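Local coordinates for putative lipoprotein (Bacteroides fragilis, PDB 3QNK) that is a putative SusD-family outer-membrane lipoprotein that, like its relatives, probably binds glycans at the cell surface for import, at residues N333-A338 against N369-Y374; D200-C205 against E400-T405; K60-M65 against D487-N492. All coordinates share one frame; numbering follows the deposited sequence.

In the fold
The three contacts are nested along the chain: 60-65 with 487-492 (interaction 3) closes the outermost loop, 200-205 with 400-405 (interaction 2) lies inside it, and 333-338 with 369-374 (interaction 1) is innermost. In space their centres are 33 to 44 Å apart and no atoms touch. Interactions 1 and 2 lie on opposite sides of the chain's centre. Interaction 2 pairs two helices, consistent with the alpha-alpha superhelical packing of this family, interaction 1 joins two loops between short strands, and interaction 3 ties an early loop to the end of strand 480-488, of a three-stranded antiparallel sheet, and the residues that follow it. Interactions 2 and 3 join the first half of the chain to its last third.

Interaction 1: residues N333-A338 against N369-Y374; sequences NADKGA and NYNYPY
A type II beta turn from Ala334 to Gly337 meets the irregular segment 369-374, with Asp335 of the turn facing Tyr374 and Asn371. The turn is closed by its own backbone bond from Gly337 N to Ala334 O. The phenol of Tyr374 donates OH to Asp335 OD1 at 3.0 Å, meeting the oxygen on its syn side. Ring and carboxylate are steeply inclined, their planes 66° apart, and OD1 sits at the edge of the ring rather than over a face. Asp335 takes this place with CG between its backbone N and carbonyl carbon (chi1 71°), a torsion that brings the carboxylate round to the phenol. Asn371 approaches the same aspartate: its OD1 lies 3.3 Å from Asp335 N as the acceptor, with the donor above the carbonyl plane and off any lone pair. The side chain was deposited in two conformers, and the one described here is doubtful, because its OD1 also comes 2.8 Å from Asp335 OD1, two acceptors that cannot bond as placed. Farther along, Ala334 CB rests 3.8 Å from Tyr370 O. Asn333 CB packs 3.6 Å from Asn369 O, and the two asparagine side chains run side by side in the same direction with nearly parallel amides. ND2 of Asn333 is hydrogen-bonded to Asp368 O. Tyr266, from the chain between helices 253-257 and 278-283, touches Ala334 and Tyr374 and hydrogen-bonds to Asp335 O and Gly337 O. Segment 333-338 itself links strands 329-330 and 339-340, while 369-374 lies between strands 360-361 and 384-387.

Interaction 2: residues D200-C205 against E400-T405; sequences DVIKSC and EARLET
Ile202 lies across Arg402 at a slant, each of its branches meeting a different part of helix 391-405. Its CG2 methyl approaches the guanidinium and comes 3.4 Å from Arg402 NH2, in an oblique approach. The longer branch passes over the aliphatic start of the same arginine, where CG1 and CD1 both lie near Arg402 CG. With CG1 anti to the carbonyl carbon (chi1 -62°) and CD1 extended beyond it, Ile202 ends tip to tip with Thr405, CD1 lying 3.9 Å from Thr405 OG1. The Arg402 chain is extended from CG to NE, so that both its CG and its guanidinium are met. Salt bridges run from NE to Asp398 and from NH1 to Asp407, so that the isoleucine packs against a charged group that is paired with two carboxylates.

The two helices, 198-209 and 391-405, pack in a way consistent with the alpha-alpha superhelical, TPR-related architecture of this family. Their axes approach to 9.0 Å and run roughly antiparallel, with an angle of 142° between the N-to-C directions. At the contact Ala401 points its methyl at helix 198-209, and its CB meets Val201 CB at 3.6 Å. Ile202 CG1 meets the same Ala401 CB from a direction roughly at right angles, 3.8 Å away. Val201 turns CG1 anti to its backbone N (chi1 179°), which also brings this methyl near Ala401 CB. No hydrogen bond crosses between the segments; the touching is by van der Waals packing, part of it against a guanidinium and a hydroxyl. Helix 181-194 packs beside the pair, touching Val201 through Glu192 and Glu400 through Leu193. On the far flank of helix 391-405, Leu403 packs onto Leu435, Arg436 and Ile439 of helix 432-446.

Interaction 3: residues K60-M65 against D487-N492; sequences KFNYDM and DIRTWN. With PO4 (phosphate ion), chain G.
Tyr63 and Asp487 lock the short 3-10 turn 60-62 and the residue after it onto the C-terminal end of strand 480-488, of a three-stranded antiparallel sheet, and the loop after it. Tyr63 OH donates to Asp487 OD1 at 2.6 Å, the oxygen accepting with its syn lone pair, and the ring stands at a steep angle to the carboxylate. Tyr63 reaches it with CG anti to the carbonyl carbon (chi1 -41°), which swings the ring end back toward the strand. Beside it, the amide of Asn62 is stacked over one face of the Arg489 guanidinium with planes 7° apart, Asn62 CG lying 3.3 Å from Arg489 NE. Arg489 NE makes a nearly straight hydrogen bond, part of a salt bridge, to Asp487 OD2 at 2.8 Å, in the plane of the guanidinium but above that of the carboxylate, so one aspartate serves both the tyrosine and the arginine. Thr490 N, in turn, hydrogen-bonds to Asn62 O at 3.1 Å, joining the backbones. Phe61 CZ touches Trp491 CZ3 at 3.8 Å.

In the second shell, Gln467 bonds to Asn62 OD1 and Arg489 NH1, and Asn41 O accepts from Asn62 ND2; these bind the polar ends of both stacked groups. Asp64, which packs on Asn492 CB, is paired with Arg494. A phosphate ion, probably from the crystallisation liquor, lies nearby with a weak bond from Ile488 N and another bond from Arg55. Between the backbones, one water donates to Phe61 O and to Thr490 O, each 2.9 Å from the water oxygen.

Interaction 1: residues N333-A338 against N369-Y374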
loop_
_atom_site.group_PDB
_atom_site.type_symbol
_atom_site.label_atom_id
_atom_site.label_comp_id
_atom_site.label_asym_id
_atom_site.label_seq_id
_atom_site.Cartn_x
_atom_site.Cartn_y
_atom_site.Cartn_z
ATOM N N ASN B 333 -15.709 -34.667 1.194
ATOM C CA ASN B 333 -15.034 -35.039 2.446
ATOM C C ASN B 333 -15.127 -33.933 3.532
ATOM O O ASN B 333 -14.228 -33.775 4.381
ATOM C CB ASN B 333 -13.580 -35.458 2.164
ATOM C CG ASN B 333 -13.486 -36.733 1.348
ATOM O OD1 ASN B 333 -13.880 -37.825 1.785
ATOM N ND2 ASN B 333 -12.983 -36.629 0.129
ATOM N N ALA B 334 -16.242 -33.186 3.493
ATOM C CA ALA B 334 -16.631 -32.181 4.476
ATOM C C ALA B 334 -17.633 -32.854 5.372
ATOM O O ALA B 334 -18.244 -33.830 4.921
ATOM C CB ALA B 334 -17.253 -30.978 3.784
ATOM N N ASP B 335 -17.832 -32.380 6.632
ATOM C CA ASP B 335 -18.888 -32.944 7.497
ATOM C C ASP B 335 -20.213 -32.738 6.761
ATOM O O ASP B 335 -20.316 -31.765 6.015
ATOM C CB ASP B 335 -18.891 -32.248 8.865
ATOM C CG ASP B 335 -19.388 -30.820 8.840
ATOM O OD1 ASP B 335 -18.835 -30.009 8.055
ATOM O OD2 ASP B 335 -20.374 -30.525 9.554
ATOM N N LYS B 336 -21.186 -33.635 6.879
ATOM C CA LYS B 336 -22.467 -33.505 6.136
ATOM C C LYS B 336 -22.338 -34.007 4.647
ATOM O O LYS B 336 -23.361 -34.217 3.995
ATOM C CB LYS B 336 -23.075 -32.068 6.192
ATOM N N GLY B 337 -21.111 -34.228 4.156
ATOM C CA GLY B 337 -20.865 -34.737 2.806
ATOM C C GLY B 337 -21.150 -33.788 1.648
ATOM O O GLY B 337 -21.392 -32.595 1.849
ATOM N N ALA B 338 -21.122 -34.326 0.409
ATOM C CA ALA B 338 -21.292 -33.580 -0.835
ATOM C C ALA B 338 -22.615 -32.828 -0.911
ATOM O O ALA B 338 -23.675 -33.348 -0.545
ATOM C CB ALA B 338 -21.159 -34.504 -2.036
ATOM N N ASN B 369 -11.278 -32.616 -0.942
ATOM C CA ASN B 369 -10.851 -32.986 0.405
ATOM C C ASN B 369 -11.268 -32.067 1.518
ATOM O O ASN B 369 -11.576 -32.552 2.606
ATOM C CB ASN B 369 -9.333 -33.082 0.426
ATOM C CG ASN B 369 -8.805 -34.069 -0.586
ATOM O OD1 ASN B 369 -9.060 -35.274 -0.483
ATOM N ND2 ASN B 369 -8.106 -33.582 -1.599
ATOM N N TYR B 370 -11.224 -30.748 1.293
ATOM C CA TYR B 370 -11.520 -29.749 2.319
ATOM C C TYR B 370 -12.905 -29.872 2.924
ATOM O O TYR B 370 -13.835 -30.439 2.328
ATOM C CB TYR B 370 -11.351 -28.315 1.770
ATOM C CG TYR B 370 -9.956 -27.741 1.892
ATOM C CD1 TYR B 370 -8.835 -28.566 1.899
ATOM C CD2 TYR B 370 -9.750 -26.367 1.946
ATOM C CE1 TYR B 370 -7.545 -28.037 1.987
ATOM C CE2 TYR B 370 -8.464 -25.824 2.009
ATOM C CZ TYR B 370 -7.362 -26.660 2.039
ATOM O OH TYR B 370 -6.093 -26.124 2.111
ATOM N N ASN B 371 -12.981 -29.347 4.162
ATOM C CA ASN B 371 -14.219 -29.193 4.931
ATOM C C ASN B 371 -14.707 -27.773 4.677
ATOM O O ASN B 371 -13.920 -26.932 4.202
ATOM C CB ASN B 371 -14.052 -29.486 6.437
ATOM C CG ASN B 371 -15.323 -29.259 7.265
ATOM O OD1 ASN B 371 -16.467 -29.400 6.783
ATOM N ND2 ASN B 371 -15.152 -28.848 8.519
ATOM N N TYR B 372 -16.016 -27.493 4.902
ATOM C CA TYR B 372 -16.570 -26.154 4.662
ATOM C C TYR B 372 -15.971 -25.142 5.645
ATOM O O TYR B 372 -15.914 -25.438 6.841
ATOM C CB TYR B 372 -18.103 -26.145 4.759
ATOM C CG TYR B 372 -18.726 -24.825 4.339
ATOM C CD1 TYR B 372 -18.893 -24.507 2.996
ATOM C CD2 TYR B 372 -19.128 -23.885 5.285
ATOM C CE1 TYR B 372 -19.440 -23.293 2.606
ATOM C CE2 TYR B 372 -19.672 -22.662 4.905
ATOM C CZ TYR B 372 -19.833 -22.373 3.563
ATOM O OH TYR B 372 -20.353 -21.159 3.186
ATOM N N PRO B 373 -15.544 -23.943 5.178
ATOM C CA PRO B 373 -14.943 -22.971 6.104
ATOM C C PRO B 373 -15.961 -22.259 7.011
ATOM O O PRO B 373 -16.138 -21.048 6.883
ATOM C CB PRO B 373 -14.244 -21.980 5.161
ATOM C CG PRO B 373 -15.024 -22.032 3.929
ATOM C CD PRO B 373 -15.528 -23.436 3.790
ATOM N N TYR B 374 -16.602 -22.983 7.943
ATOM C CA TYR B 374 -17.536 -22.362 8.877
ATOM C C TYR B 374 -16.800 -21.396 9.779
ATOM O O TYR B 374 -15.636 -21.634 10.124
ATOM C CB TYR B 374 -18.225 -23.401 9.793
ATOM C CG TYR B 374 -18.928 -24.584 9.160
ATOM C CD1 TYR B 374 -20.245 -24.483 8.721
ATOM C CD2 TYR B 374 -18.342 -25.848 9.158
ATOM C CE1 TYR B 374 -20.936 -25.597 8.224
ATOM C CE2 TYR B 374 -19.014 -26.965 8.655
ATOM C CZ TYR B 374 -20.320 -26.843 8.204
ATOM O OH TYR B 374 -20.993 -27.959 7.738
#

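Interaction 2: residues D200-C205 against E400-T405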
loop_
_atom_site.group_PDB
_atom_site.type_symbol
_atom_site.label_atom_id
_atom_site.label_comp_id
_atom_site.label_asym_id
_atom_site.label_seq_id
_atom_site.Cartn_x
_atom_site.Cartn_y
_atom_site.Cartn_z
ATOM N N ASP B 200 15.516 -19.625 -27.903
ATOM C CA ASP B 200 15.900 -19.679 -26.490
ATOM C C ASP B 200 14.919 -20.493 -25.648
ATOM O O ASP B 200 15.380 -21.260 -24.803
ATOM C CB ASP B 200 16.051 -18.273 -25.897
ATOM C CG ASP B 200 17.197 -17.470 -26.481
ATOM O OD1 ASP B 200 18.378 -17.907 -26.338
ATOM O OD2 ASP B 200 16.924 -16.418 -27.094
ATOM N N VAL B 201 13.579 -20.338 -25.869
ATOM C CA VAL B 201 12.522 -21.075 -25.157
ATOM C C VAL B 201 12.786 -22.580 -25.214
ATOM O O VAL B 201 12.774 -23.233 -24.172
ATOM C CB VAL B 201 11.108 -20.770 -25.707
ATOM C CG1 VAL B 201 10.034 -21.568 -24.970
ATOM C CG2 VAL B 201 10.789 -19.292 -25.636
ATOM N N ILE B 202 13.046 -23.106 -26.443
ATOM C CA ILE B 202 13.305 -24.507 -26.748
ATOM C C ILE B 202 14.490 -25.037 -25.918
ATOM O O ILE B 202 14.410 -26.152 -25.385
ATOM C CB ILE B 202 13.528 -24.691 -28.278
ATOM C CG1 ILE B 202 12.266 -24.276 -29.056
ATOM C CG2 ILE B 202 13.941 -26.151 -28.604
ATOM C CD1 ILE B 202 12.455 -23.968 -30.508
ATOM N N LYS B 203 15.555 -24.228 -25.803
ATOM C CA LYS B 203 16.767 -24.552 -25.061
ATOM C C LYS B 203 16.458 -24.619 -23.567
ATOM O O LYS B 203 16.865 -25.582 -22.906
ATOM C CB LYS B 203 17.876 -23.541 -25.357
ATOM C CG LYS B 203 18.488 -23.673 -26.760
ATOM C CD LYS B 203 19.870 -23.001 -26.864
ATOM C CE LYS B 203 20.130 -22.284 -28.171
ATOM N NZ LYS B 203 20.092 -20.795 -28.017
ATOM N N SER B 204 15.696 -23.634 -23.044
ATOM C CA SER B 204 15.287 -23.591 -21.635
ATOM C C SER B 204 14.408 -24.798 -21.258
ATOM O O SER B 204 14.638 -25.417 -20.218
ATOM C CB SER B 204 14.558 -22.296 -21.334
ATOM O OG SER B 204 15.475 -21.227 -21.439
ATOM N N CYS B 205 13.457 -25.162 -22.138
ATOM C CA CYS B 205 12.557 -26.302 -21.977
ATOM C C CYS B 205 13.352 -27.600 -21.952
ATOM O O CYS B 205 13.070 -28.460 -21.115
ATOM C CB CYS B 205 11.509 -26.322 -23.085
ATOM S SG CYS B 205 10.297 -24.991 -22.989
ATOM N N GLU B 400 4.785 -23.928 -28.623
ATOM C CA GLU B 400 4.612 -22.603 -29.143
ATOM C C GLU B 400 5.869 -22.102 -29.865
ATOM O O GLU B 400 5.754 -21.637 -31.009
ATOM C CB GLU B 400 4.190 -21.652 -28.024
ATOM C CG GLU B 400 3.637 -20.354 -28.569
ATOM C CD GLU B 400 2.870 -19.436 -27.642
ATOM O OE1 GLU B 400 2.347 -19.912 -26.604
ATOM O OE2 GLU B 400 2.706 -18.253 -28.026
ATOM N N ALA B 401 7.052 -22.194 -29.221
ATOM C CA ALA B 401 8.328 -21.760 -29.791
ATOM C C ALA B 401 8.727 -22.629 -30.970
ATOM O O ALA B 401 9.222 -22.097 -31.961
ATOM C CB ALA B 401 9.410 -21.791 -28.742
ATOM N N ARG B 402 8.481 -23.946 -30.891
ATOM C CA ARG B 402 8.816 -24.870 -31.975
ATOM C C ARG B 402 8.036 -24.550 -33.209
ATOM O O ARG B 402 8.634 -24.500 -34.284
ATOM C CB ARG B 402 8.583 -26.321 -31.595
ATOM C CG ARG B 402 9.758 -26.852 -30.867
ATOM C CD ARG B 402 9.456 -28.114 -30.111
ATOM N NE ARG B 402 10.576 -28.394 -29.224
ATOM C CZ ARG B 402 11.628 -29.121 -29.559
ATOM N NH1 ARG B 402 11.682 -29.712 -30.748
ATOM N NH2 ARG B 402 12.636 -29.272 -28.704
ATOM N N LEU B 403 6.729 -24.278 -33.074
ATOM C CA LEU B 403 5.939 -23.943 -34.253
ATOM C C LEU B 403 6.473 -22.680 -34.937
ATOM O O LEU B 403 6.755 -22.720 -36.139
ATOM C CB LEU B 403 4.449 -23.771 -33.925
ATOM C CG LEU B 403 3.640 -23.471 -35.156
ATOM C CD1 LEU B 403 2.811 -24.620 -35.546
ATOM C CD2 LEU B 403 2.885 -22.210 -35.007
ATOM N N GLU B 404 6.668 -21.583 -34.162
ATOM C CA GLU B 404 7.161 -20.311 -34.687
ATOM C C GLU B 404 8.544 -20.424 -35.334
ATOM O O GLU B 404 8.883 -19.618 -36.188
ATOM C CB GLU B 404 7.182 -19.250 -33.590
ATOM C CG GLU B 404 5.822 -18.924 -32.982
ATOM C CD GLU B 404 4.691 -18.555 -33.928
ATOM O OE1 GLU B 404 4.955 -18.101 -35.067
ATOM O OE2 GLU B 404 3.523 -18.717 -33.510
ATOM N N THR B 405 9.303 -21.442 -34.960
ATOM C CA THR B 405 10.636 -21.793 -35.440
ATOM C C THR B 405 10.539 -22.624 -36.744
ATOM O O THR B 405 11.500 -22.677 -37.500
ATOM C CB THR B 405 11.315 -22.507 -34.251
ATOM O OG1 THR B 405 11.950 -21.495 -33.487
ATOM C CG2 THR B 405 12.297 -23.608 -34.616
#

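Interaction 3: residues K60-M65 against D487-N492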
loop_
_atom_site.group_PDB
_atom_site.type_symbol
_atom_site.label_atom_id
_atom_site.label_comp_id
_atom_site.label_asym_id
_atom_site.label_seq_id
_atom_site.Cartn_x
_atom_site.Cartn_y
_atom_site.Cartn_z
ATOM N N LYS B 60 -12.757 -1.430 -14.919
ATOM C CA LYS B 60 -12.762 -0.408 -15.958
ATOM C C LYS B 60 -12.039 -0.867 -17.252
ATOM O O LYS B 60 -12.432 -0.421 -18.347
ATOM C CB LYS B 60 -12.187 0.909 -15.447
ATOM C CG LYS B 60 -13.271 1.839 -14.946
ATOM C CD LYS B 60 -12.679 3.065 -14.321
ATOM C CE LYS B 60 -13.767 3.914 -13.754
ATOM N NZ LYS B 60 -13.201 5.112 -13.100
ATOM N N PHE B 61 -11.062 -1.806 -17.141
ATOM C CA PHE B 61 -10.321 -2.338 -18.308
ATOM C C PHE B 61 -11.280 -2.927 -19.326
ATOM O O PHE B 61 -11.170 -2.688 -20.529
ATOM C CB PHE B 61 -9.294 -3.422 -17.868
ATOM C CG PHE B 61 -8.589 -4.178 -18.975
ATOM C CD1 PHE B 61 -9.151 -5.334 -19.526
ATOM C CD2 PHE B 61 -7.350 -3.756 -19.453
ATOM C CE1 PHE B 61 -8.516 -6.016 -20.581
ATOM C CE2 PHE B 61 -6.701 -4.464 -20.485
ATOM C CZ PHE B 61 -7.314 -5.558 -21.071
ATOM N N ASN B 62 -12.214 -3.720 -18.832
ATOM C CA ASN B 62 -13.185 -4.434 -19.643
ATOM C C ASN B 62 -14.023 -3.522 -20.563
ATOM O O ASN B 62 -14.604 -4.009 -21.520
ATOM C CB ASN B 62 -14.089 -5.239 -18.732
ATOM C CG ASN B 62 -13.410 -6.445 -18.132
ATOM O OD1 ASN B 62 -12.530 -7.046 -18.721
ATOM N ND2 ASN B 62 -13.856 -6.869 -16.974
ATOM N N TYR B 63 -14.047 -2.219 -20.304
ATOM C CA TYR B 63 -14.821 -1.266 -21.108
ATOM C C TYR B 63 -13.910 -0.134 -21.639
ATOM O O TYR B 63 -14.418 0.881 -22.067
ATOM C CB TYR B 63 -16.000 -0.696 -20.278
ATOM C CG TYR B 63 -16.701 -1.733 -19.424
ATOM C CD1 TYR B 63 -17.613 -2.634 -19.987
ATOM C CD2 TYR B 63 -16.362 -1.905 -18.078
ATOM C CE1 TYR B 63 -18.227 -3.632 -19.209
ATOM C CE2 TYR B 63 -16.941 -2.926 -17.304
ATOM C CZ TYR B 63 -17.889 -3.763 -17.869
ATOM O OH TYR B 63 -18.469 -4.713 -17.085
ATOM N N ASP B 64 -12.578 -0.332 -21.640
ATOM C CA ASP B 64 -11.555 0.623 -22.072
ATOM C C ASP B 64 -11.796 1.969 -21.340
ATOM O O ASP B 64 -11.904 3.026 -21.964
ATOM C CB ASP B 64 -11.513 0.780 -23.617
ATOM C CG ASP B 64 -10.410 1.711 -24.120
ATOM O OD1 ASP B 64 -9.307 1.706 -23.521
ATOM O OD2 ASP B 64 -10.660 2.461 -25.098
HETATM N N MSE B 65 -11.947 1.902 -20.006
HETATM C CA MSE B 65 -12.272 3.109 -19.248
HETATM C C MSE B 65 -11.235 3.452 -18.223
HETATM O O MSE B 65 -11.410 4.441 -17.510
HETATM C CB MSE B 65 -13.661 3.015 -18.646
HETATM C CG MSE B 65 -14.686 3.454 -19.668
HETATM SE SE MSE B 65 -16.556 3.241 -19.369
HETATM C CE MSE B 65 -16.580 2.362 -17.517
ATOM N N ASP B 487 -21.580 -9.809 -20.014
ATOM C CA ASP B 487 -20.739 -8.615 -20.021
ATOM C C ASP B 487 -20.588 -8.098 -21.445
ATOM O O ASP B 487 -20.249 -8.866 -22.355
ATOM C CB ASP B 487 -19.348 -8.896 -19.403
ATOM C CG ASP B 487 -18.749 -7.714 -18.659
ATOM O OD1 ASP B 487 -19.469 -6.687 -18.488
ATOM O OD2 ASP B 487 -17.547 -7.814 -18.240
ATOM N N ILE B 488 -20.870 -6.801 -21.643
ATOM C CA ILE B 488 -20.716 -6.150 -22.941
ATOM C C ILE B 488 -19.389 -5.373 -22.875
ATOM O O ILE B 488 -19.348 -4.198 -22.473
ATOM C CB ILE B 488 -21.931 -5.276 -23.369
ATOM C CG1 ILE B 488 -23.301 -5.875 -22.981
ATOM C CG2 ILE B 488 -21.840 -4.875 -24.821
ATOM C CD1 ILE B 488 -23.713 -7.199 -23.538
ATOM N N ARG B 489 -18.308 -6.061 -23.203
ATOM C CA ARG B 489 -16.955 -5.489 -23.190
ATOM C C ARG B 489 -16.589 -4.828 -24.529
ATOM O O ARG B 489 -17.231 -5.069 -25.573
ATOM C CB ARG B 489 -15.905 -6.567 -22.839
ATOM C CG ARG B 489 -16.075 -7.081 -21.437
ATOM C CD ARG B 489 -15.036 -8.076 -21.032
ATOM N NE ARG B 489 -15.365 -8.623 -19.714
ATOM C CZ ARG B 489 -14.687 -9.594 -19.119
ATOM N NH1 ARG B 489 -13.628 -10.128 -19.704
ATOM N NH2 ARG B 489 -15.087 -10.068 -17.952
ATOM N N THR B 490 -15.494 -4.061 -24.498
ATOM C CA THR B 490 -14.954 -3.466 -25.702
ATOM C C THR B 490 -13.449 -3.518 -25.617
ATOM O O THR B 490 -12.906 -3.921 -24.592
ATOM C CB THR B 490 -15.512 -2.071 -26.010
ATOM O OG1 THR B 490 -15.240 -1.792 -27.400
ATOM C CG2 THR B 490 -14.965 -0.973 -25.070
ATOM N N TRP B 491 -12.778 -3.111 -26.720
ATOM C CA TRP B 491 -11.327 -3.130 -26.849
ATOM C C TRP B 491 -10.776 -1.851 -27.492
ATOM O O TRP B 491 -11.461 -1.165 -28.263
ATOM C CB TRP B 491 -10.922 -4.350 -27.705
ATOM C CG TRP B 491 -9.434 -4.488 -27.840
ATOM C CD1 TRP B 491 -8.651 -4.008 -28.854
ATOM C CD2 TRP B 491 -8.532 -4.966 -26.829
ATOM N NE1 TRP B 491 -7.328 -4.167 -28.546
ATOM C CE2 TRP B 491 -7.223 -4.749 -27.303
ATOM C CE3 TRP B 491 -8.709 -5.540 -25.552
ATOM C CZ2 TRP B 491 -6.094 -5.102 -26.554
ATOM C CZ3 TRP B 491 -7.592 -5.951 -24.840
ATOM C CH2 TRP B 491 -6.302 -5.741 -25.347
ATOM N N ASN B 492 -9.532 -1.542 -27.155
ATOM C CA ASN B 492 -8.664 -0.529 -27.751
ATOM C C ASN B 492 -7.229 -1.044 -27.634
ATOM O O ASN B 492 -6.856 -1.550 -26.577
ATOM C CB ASN B 492 -8.818 0.837 -27.142
ATOM C CG ASN B 492 -8.027 1.863 -27.902
ATOM O OD1 ASN B 492 -6.817 1.988 -27.731
ATOM N ND2 ASN B 492 -8.670 2.551 -28.839
HETATM P P PO4 G . -22.697 -4.579 -18.583
HETATM O O1 PO4 G . -21.830 -3.930 -19.891
HETATM O O2 PO4 G . -23.815 -3.406 -17.922
HETATM O O3 PO4 G . -23.382 -5.810 -19.288
HETATM O O4 PO4 G . -21.825 -5.426 -17.472
HETATM O O HOH W 1 -10.986 -4.753 -22.560
#